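Local atomic coordinates of GCN5-related N-acetyltransferase (Sphaerobacter thermophilus, PDB entry 3TT2), a protein that probably transfers acyl groups, most likely acetyl from acetyl-CoA, to an acceptor substrate. Residues 226-239 with 251-263. Residues are numbered along the deposited sequence; the frame is centred on the assembly and turned at random.
With SO4 (sulfate ion), chain B.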
ATOM      1  N   ALA A 226      -5.605  -5.272  21.583  1.00 51.63           N
ATOM      2  CA  ALA A 226      -5.605  -6.402  22.490  1.00 49.03           C
ATOM      3  C   ALA A 226      -4.920  -5.949  23.776  1.00 52.73           C
ATOM      4  O   ALA A 226      -3.803  -5.420  23.765  1.00 57.92           O
ATOM      5  CB  ALA A 226      -4.920  -7.590  21.885  1.00 44.22           C
ATOM      6  N   VAL A 227      -5.623  -6.123  24.886  1.00 47.51           N
ATOM      7  CA  VAL A 227      -5.166  -5.603  26.157  1.00 50.53           C
ATOM      8  C   VAL A 227      -5.152  -6.691  27.210  1.00 59.11           C
ATOM      9  O   VAL A 227      -6.159  -7.367  27.434  1.00 68.76           O
ATOM     10  CB  VAL A 227      -6.041  -4.433  26.609  1.00 45.83           C
ATOM     11  CG1 VAL A 227      -5.707  -4.020  28.011  1.00 45.58           C
ATOM     12  CG2 VAL A 227      -5.842  -3.271  25.671  1.00 49.29           C
ATOM     13  N   GLU A 228      -3.993  -6.853  27.851  1.00 64.53           N
ATOM     14  CA  GLU A 228      -3.832  -7.823  28.923  1.00 59.38           C
ATOM     15  C   GLU A 228      -4.496  -7.285  30.181  1.00 63.28           C
ATOM     16  O   GLU A 228      -4.156  -6.203  30.658  1.00 64.53           O
ATOM     17  CB  GLU A 228      -2.354  -8.098  29.172  1.00 48.47           C
ATOM     18  CG  GLU A 228      -2.102  -8.987  30.385  1.00 71.87           C
ATOM     19  CD  GLU A 228      -0.661  -9.497  30.476  1.00 79.36           C
ATOM     20  OE1 GLU A 228       0.227  -8.706  30.892  1.00 73.94           O
ATOM     21  OE2 GLU A 228      -0.427 -10.689  30.131  1.00 76.98           O
ATOM     22  N   THR A 229      -5.442  -8.055  30.707  1.00 59.39           N
ATOM     23  CA  THR A 229      -6.309  -7.621  31.794  1.00 65.44           C
ATOM     24  C   THR A 229      -5.560  -7.250  33.078  1.00 73.35           C
ATOM     25  O   THR A 229      -5.850  -6.227  33.707  1.00 77.28           O
ATOM     26  CB  THR A 229      -7.342  -8.708  32.113  1.00 72.24           C
ATOM     27  OG1 THR A 229      -8.149  -8.955  30.950  1.00 75.17           O
ATOM     28  CG2 THR A 229      -8.224  -8.273  33.271  1.00 66.12           C
ATOM     29  N   ASP A 230      -4.596  -8.075  33.472  1.00 75.51           N
ATOM     30  CA  ASP A 230      -3.849  -7.817  34.697  1.00 79.48           C
ATOM     31  C   ASP A 230      -3.035  -6.518  34.647  1.00 80.76           C
ATOM     32  O   ASP A 230      -3.068  -5.709  35.575  1.00 82.91           O
ATOM     33  CB  ASP A 230      -2.941  -9.002  35.024  1.00 88.41           C
ATOM     34  CG  ASP A 230      -3.718 -10.215  35.507  1.00102.14           C
ATOM     35  OD1 ASP A 230      -4.838 -10.427  34.995  1.00107.56           O
ATOM     36  OD2 ASP A 230      -3.215 -10.954  36.393  1.00108.45           O
ATOM     37  N   SER A 231      -2.277  -6.342  33.572  1.00 77.45           N
ATOM     38  CA  SER A 231      -1.433  -5.164  33.392  1.00 73.50           C
ATOM     39  C   SER A 231      -2.177  -3.938  32.883  1.00 74.32           C
ATOM     40  O   SER A 231      -1.804  -2.803  33.168  1.00 76.46           O
ATOM     41  CB  SER A 231      -0.284  -5.495  32.448  1.00 75.03           C
ATOM     42  OG  SER A 231      -0.744  -6.288  31.363  1.00 73.16           O
ATOM     43  N   GLY A 232      -3.217  -4.163  32.096  1.00 74.49           N
ATOM     44  CA  GLY A 232      -3.856  -3.055  31.415  1.00 74.40           C
ATOM     45  C   GLY A 232      -2.841  -2.503  30.434  1.00 73.05           C
ATOM     46  O   GLY A 232      -2.500  -1.330  30.453  1.00 89.94           O
ATOM     47  N   HIS A 233      -2.323  -3.383  29.598  1.00 63.46           N
ATOM     48  CA  HIS A 233      -1.234  -3.051  28.708  1.00 65.12           C
ATOM     49  C   HIS A 233      -1.568  -3.551  27.332  1.00 63.05           C
ATOM     50  O   HIS A 233      -2.175  -4.619  27.172  1.00 62.09           O
ATOM     51  CB  HIS A 233       0.065  -3.679  29.199  1.00 81.89           C
ATOM     52  CG  HIS A 233       0.870  -2.771  30.074  1.00112.33           C
ATOM     53  ND1 HIS A 233       2.224  -2.582  29.899  1.00125.61           N
ATOM     54  CD2 HIS A 233       0.512  -1.980  31.114  1.00123.49           C
ATOM     55  CE1 HIS A 233       2.666  -1.724  30.801  1.00131.94           C
ATOM     56  NE2 HIS A 233       1.648  -1.341  31.550  1.00130.91           N
ATOM     57  N   ILE A 234      -1.163  -2.783  26.329  1.00 62.21           N
ATOM     58  CA  ILE A 234      -1.571  -3.092  24.977  1.00 62.37           C
ATOM     59  C   ILE A 234      -0.575  -4.108  24.457  1.00 63.51           C
ATOM     60  O   ILE A 234       0.619  -3.821  24.360  1.00 69.79           O
ATOM     61  CB  ILE A 234      -1.625  -1.798  24.125  1.00 49.87           C
ATOM     62  CG1 ILE A 234      -2.866  -0.991  24.522  1.00 52.71           C
ATOM     63  CG2 ILE A 234      -1.671  -2.119  22.673  1.00 49.92           C
ATOM     64  CD1 ILE A 234      -2.641   0.483  24.612  1.00 45.11           C
ATOM     65  N   VAL A 235      -1.068  -5.318  24.191  1.00 51.16           N
ATOM     66  CA  VAL A 235      -0.229  -6.376  23.650  1.00 49.28           C
ATOM     67  C   VAL A 235      -0.372  -6.539  22.145  1.00 56.54           C
ATOM     68  O   VAL A 235       0.371  -7.300  21.529  1.00 66.38           O
ATOM     69  CB  VAL A 235      -0.501  -7.740  24.328  1.00 50.61           C
ATOM     70  CG1 VAL A 235      -0.456  -7.589  25.826  1.00 44.13           C
ATOM     71  CG2 VAL A 235      -1.835  -8.328  23.861  1.00 40.26           C
ATOM     72  N   GLY A 236      -1.295  -5.805  21.539  1.00 57.18           N
ATOM     73  CA  GLY A 236      -1.587  -6.006  20.128  1.00 51.33           C
ATOM     74  C   GLY A 236      -2.500  -4.923  19.609  1.00 54.83           C
ATOM     75  O   GLY A 236      -3.183  -4.292  20.394  1.00 64.34           O
ATOM     76  N   THR A 237      -2.508  -4.691  18.298  1.00 55.60           N
ATOM     77  CA  THR A 237      -3.377  -3.678  17.696  1.00 55.75           C
ATOM     78  C   THR A 237      -3.872  -4.148  16.348  1.00 60.70           C
ATOM     79  O   THR A 237      -3.182  -4.885  15.641  1.00 63.87           O
ATOM     80  CB  THR A 237      -2.655  -2.325  17.459  1.00 58.89           C
ATOM     81  OG1 THR A 237      -1.607  -2.509  16.501  1.00 66.01           O
ATOM     82  CG2 THR A 237      -2.083  -1.733  18.762  1.00 57.40           C
ATOM     83  N   CYS A 238      -5.095  -3.745  16.022  1.00 54.66           N
ATOM     84  CA  CYS A 238      -5.566  -3.809  14.670  1.00 48.73           C
ATOM     85  C   CYS A 238      -6.229  -2.479  14.378  1.00 54.09           C
ATOM     86  O   CYS A 238      -7.305  -2.193  14.899  1.00 56.29           O
ATOM     87  CB  CYS A 238      -6.595  -4.921  14.561  1.00 48.66           C
ATOM     88  SG  CYS A 238      -7.051  -5.403  12.904  1.00 55.34           S
ATOM     89  N   LEU A 239      -5.638  -1.687  13.493  1.00 55.77           N
ATOM     90  CA  LEU A 239      -6.185  -0.376  13.259  1.00 50.47           C
ATOM     91  C   LEU A 239      -6.786  -0.339  11.872  1.00 55.11           C
ATOM     92  O   LEU A 239      -6.088  -0.250  10.855  1.00 57.26           O
ATOM     93  CB  LEU A 239      -5.094   0.668  13.425  1.00 56.80           C
ATOM     94  CG  LEU A 239      -4.173   0.440  14.633  1.00 61.28           C
ATOM     95  CD1 LEU A 239      -3.060   1.470  14.708  1.00 58.85           C
ATOM     96  CD2 LEU A 239      -4.962   0.424  15.948  1.00 62.88           C
ATOM     97  N   SER A 251      -2.572  -2.097   9.885  1.00 93.88           N
ATOM     98  CA  SER A 251      -1.670  -2.991  10.600  1.00 89.78           C
ATOM     99  C   SER A 251      -2.360  -3.837  11.654  1.00 77.14           C
ATOM    100  O   SER A 251      -2.960  -3.310  12.589  1.00 83.02           O
ATOM    101  CB  SER A 251      -0.531  -2.180  11.233  1.00 88.96           C
ATOM    102  OG  SER A 251      -1.015  -1.266  12.214  1.00 87.33           O
ATOM    103  N   VAL A 252      -2.237  -5.147  11.526  1.00 56.75           N
ATOM    104  CA  VAL A 252      -2.555  -6.008  12.645  1.00 57.83           C
ATOM    105  C   VAL A 252      -1.232  -6.554  13.182  1.00 59.25           C
ATOM    106  O   VAL A 252      -0.351  -6.904  12.409  1.00 69.85           O
ATOM    107  CB  VAL A 252      -3.490  -7.139  12.238  1.00 57.61           C
ATOM    108  CG1 VAL A 252      -2.902  -7.926  11.053  1.00 60.98           C
ATOM    109  CG2 VAL A 252      -3.771  -8.034  13.433  1.00 44.23           C
ATOM    110  N   GLY A 253      -1.047  -6.567  14.495  1.00 58.78           N
ATOM    111  CA  GLY A 253       0.214  -7.052  15.030  1.00 61.87           C
ATOM    112  C   GLY A 253       0.307  -7.248  16.527  1.00 62.45           C
ATOM    113  O   GLY A 253      -0.385  -6.601  17.299  1.00 71.69           O
ATOM    114  N   VAL A 254       1.214  -8.122  16.944  1.00 55.07           N
ATOM    115  CA  VAL A 254       1.338  -8.452  18.348  1.00 45.09           C
ATOM    116  C   VAL A 254       2.751  -8.160  18.789  1.00 53.87           C
ATOM    117  O   VAL A 254       3.687  -8.438  18.059  1.00 65.21           O
ATOM    118  CB  VAL A 254       0.948  -9.924  18.603  1.00 42.02           C
ATOM    119  CG1 VAL A 254       0.987 -10.239  20.075  1.00 44.62           C
ATOM    120  CG2 VAL A 254      -0.447 -10.185  18.079  1.00 37.81           C
ATOM    121  N   ARG A 255       2.910  -7.563  19.970  1.00 58.29           N
ATOM    122  CA  ARG A 255       4.234  -7.341  20.555  1.00 56.98           C
ATOM    123  C   ARG A 255       4.873  -8.680  20.884  1.00 62.73           C
ATOM    124  O   ARG A 255       4.172  -9.626  21.220  1.00 67.54           O
ATOM    125  CB  ARG A 255       4.116  -6.431  21.773  1.00 60.52           C
ATOM    126  CG  ARG A 255       3.992  -4.976  21.360  1.00 65.01           C
ATOM    127  CD  ARG A 255       3.315  -4.107  22.364  1.00 63.94           C
ATOM    128  NE  ARG A 255       4.078  -4.047  23.596  1.00 75.48           N
ATOM    129  CZ  ARG A 255       4.102  -2.990  24.400  1.00 79.71           C
ATOM    130  NH1 ARG A 255       3.413  -1.902  24.071  1.00 79.32           N
ATOM    131  NH2 ARG A 255       4.817  -3.025  25.525  1.00 76.26           N
ATOM    132  N   ARG A 256       6.197  -8.769  20.770  1.00 69.14           N
ATOM    133  CA  ARG A 256       6.882 -10.073  20.813  1.00 69.38           C
ATOM    134  C   ARG A 256       6.543 -11.008  21.984  1.00 69.62           C
ATOM    135  O   ARG A 256       6.322 -12.198  21.768  1.00 71.32           O
ATOM    136  CB  ARG A 256       8.399  -9.933  20.628  1.00 77.38           C
ATOM    137  CG  ARG A 256       9.171 -11.262  20.723  1.00100.27           C
ATOM    138  CD  ARG A 256      10.633 -11.123  20.284  1.00118.08           C
ATOM    139  NE  ARG A 256      10.729 -10.689  18.890  1.00132.17           N
ATOM    140  CZ  ARG A 256      11.311  -9.563  18.485  1.00137.43           C
ATOM    141  NH1 ARG A 256      11.877  -8.752  19.369  1.00142.86           N
ATOM    142  NH2 ARG A 256      11.340  -9.252  17.195  1.00131.49           N
ATOM    143  N   PRO A 257       6.487 -10.480  23.217  1.00 68.09           N
ATOM    144  CA  PRO A 257       6.209 -11.359  24.355  1.00 62.39           C
ATOM    145  C   PRO A 257       4.843 -12.024  24.281  1.00 67.84           C
ATOM    146  O   PRO A 257       4.616 -13.037  24.949  1.00 69.31           O
ATOM    147  CB  PRO A 257       6.185 -10.397  25.532  1.00 58.17           C
ATOM    148  CG  PRO A 257       6.981  -9.244  25.098  1.00 58.79           C
ATOM    149  CD  PRO A 257       6.695  -9.093  23.657  1.00 66.27           C
ATOM    150  N   TRP A 258       3.912 -11.434  23.538  1.00 61.61           N
ATOM    151  CA  TRP A 258       2.584 -12.033  23.427  1.00 55.90           C
ATOM    152  C   TRP A 258       2.259 -12.883  22.205  1.00 53.84           C
ATOM    153  O   TRP A 258       1.106 -13.251  22.003  1.00 59.99           O
ATOM    154  CB  TRP A 258       1.485 -11.044  23.777  1.00 53.42           C
ATOM    155  CG  TRP A 258       1.663 -10.538  25.167  1.00 56.19           C
ATOM    156  CD1 TRP A 258       1.182 -11.095  26.322  1.00 55.10           C
ATOM    157  CD2 TRP A 258       2.431  -9.403  25.558  1.00 60.05           C
ATOM    158  NE1 TRP A 258       1.581 -10.348  27.407  1.00 60.78           N
ATOM    159  CE2 TRP A 258       2.349  -9.304  26.961  1.00 63.33           C
ATOM    160  CE3 TRP A 258       3.160  -8.440  24.854  1.00 66.20           C
ATOM    161  CZ2 TRP A 258       2.974  -8.294  27.669  1.00 65.09           C
ATOM    162  CZ3 TRP A 258       3.776  -7.429  25.558  1.00 72.53           C
ATOM    163  CH2 TRP A 258       3.679  -7.361  26.950  1.00 70.29           C
ATOM    164  N   ARG A 259       3.241 -13.134  21.356  1.00 48.99           N
ATOM    165  CA  ARG A 259       2.995 -13.920  20.152  1.00 53.05           C
ATOM    166  C   ARG A 259       2.711 -15.395  20.442  1.00 57.14           C
ATOM    167  O   ARG A 259       3.050 -15.903  21.512  1.00 62.21           O
ATOM    168  CB  ARG A 259       4.154 -13.779  19.162  1.00 52.28           C
ATOM    169  CG  ARG A 259       4.105 -12.513  18.319  1.00 56.07           C
ATOM    170  CD  ARG A 259       5.499 -12.130  17.867  1.00 62.86           C
ATOM    171  NE  ARG A 259       5.530 -10.807  17.252  1.00 66.48           N
ATOM    172  CZ  ARG A 259       6.634 -10.188  16.839  1.00 70.82           C
ATOM    173  NH1 ARG A 259       7.829 -10.760  16.980  1.00 72.73           N
ATOM    174  NH2 ARG A 259       6.543  -8.986  16.284  1.00 69.20           N
ATOM    175  N   GLY A 260       2.068 -16.065  19.486  1.00 53.14           N
ATOM    176  CA  GLY A 260       1.761 -17.483  19.602  1.00 59.98           C
ATOM    177  C   GLY A 260       0.578 -17.805  20.504  1.00 59.17           C
ATOM    178  O   GLY A 260       0.421 -18.939  20.951  1.00 63.69           O
ATOM    179  N   ARG A 261      -0.185 -16.785  20.871  1.00 55.41           N
ATOM    180  CA  ARG A 261      -1.439 -16.970  21.590  1.00 52.73           C
ATOM    181  C   ARG A 261      -2.706 -16.858  20.750  1.00 60.45           C
ATOM    182  O   ARG A 261      -3.808 -16.893  21.289  1.00 58.50           O
ATOM    183  CB  ARG A 261      -1.515 -16.041  22.787  1.00 43.68           C
ATOM    184  CG  ARG A 261      -0.330 -16.162  23.664  1.00 50.50           C
ATOM    185  CD  ARG A 261      -0.463 -15.241  24.857  1.00 58.01           C
ATOM    186  NE  ARG A 261       0.784 -15.205  25.609  1.00 66.85           N
ATOM    187  CZ  ARG A 261       0.896 -14.775  26.855  1.00 67.83           C
ATOM    188  NH1 ARG A 261       2.083 -14.786  27.452  1.00 67.71           N
ATOM    189  NH2 ARG A 261      -0.172 -14.342  27.507  1.00 68.08           N
ATOM    190  N   GLY A 262      -2.552 -16.641  19.449  1.00 64.06           N
ATOM    191  CA  GLY A 262      -3.694 -16.492  18.563  1.00 55.63           C
ATOM    192  C   GLY A 262      -4.353 -15.137  18.722  1.00 55.94           C
ATOM    193  O   GLY A 262      -5.529 -14.981  18.406  1.00 63.45           O
ATOM    194  N   ILE A 263      -3.599 -14.153  19.204  1.00 49.70           N
ATOM    195  CA  ILE A 263      -4.111 -12.798  19.387  1.00 53.09           C
ATOM    196  C   ILE A 263      -4.431 -12.041  18.070  1.00 54.50           C
ATOM    197  O   ILE A 263      -5.392 -11.281  18.000  1.00 54.37           O
ATOM    198  CB  ILE A 263      -3.143 -11.970  20.258  1.00 53.62           C
ATOM    199  CG1 ILE A 263      -3.183 -12.449  21.709  1.00 50.06           C
ATOM    200  CG2 ILE A 263      -3.471 -10.484  20.199  1.00 56.11           C
ATOM    201  CD1 ILE A 263      -1.966 -12.019  22.499  1.00 41.89           C
TER
HETATM  202  S   SO4 B 331       0.357 -14.080  16.579  1.00 56.78           S
HETATM  203  O1  SO4 B 331      -0.688 -13.762  17.542  1.00 47.50           O
HETATM  204  O2  SO4 B 331      -0.109 -15.017  15.590  1.00 51.06           O
HETATM  205  O3  SO4 B 331       0.842 -12.865  15.925  1.00 57.97           O
HETATM  206  O4  SO4 B 331       1.451 -14.756  17.263  1.00 61.78           O
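V235 sits on the W258 indole. Its CG1 lies 3.5 Å from the centroid of the five-membered ring and 13° off the ring normal, a CH-pi contact over the face. P257 CB sits near the rim of the opposite face. W258 NE1 also gives a weak hydrogen bond to E228 OE2 (3.4 Å). The E228 carboxylate stands nearly perpendicular to the ring. With chi1 at 174°, the E228 chain leaves trans to its amide N and runs extended to the indole edge. S231 OG bonds E228 OE1 through the anti lone pair, which helps fix the carboxylate. A classic beta bulge places V235 and G236 together opposite A226.

The antiparallel pairing with 251-254 follows. R255 N bonds V235 O (3.0 Å), and T237 and G253 exchange two backbone bonds. The R255 side chain bends at chi3 and lays one guanidinium face over I234 O. V235 CG2 meets I263 CD1 at 3.9 Å.

R259, G260 and G262 fit the GNAT pyrophosphate-binding loop, which leads into helix 263-278. Here G260 N bonds sulfate O4 at 2.7 Å. The ion probably came from the crystallisation liquor, but it may mark the place of a CoA phosphate.

The hairpin of strands 233-243 and 246-254 is flanked by two helices. I234 and T237 touch helix 184-194, while C238 and A226 of the adjacent strand 223-228 pack on helix 263-278.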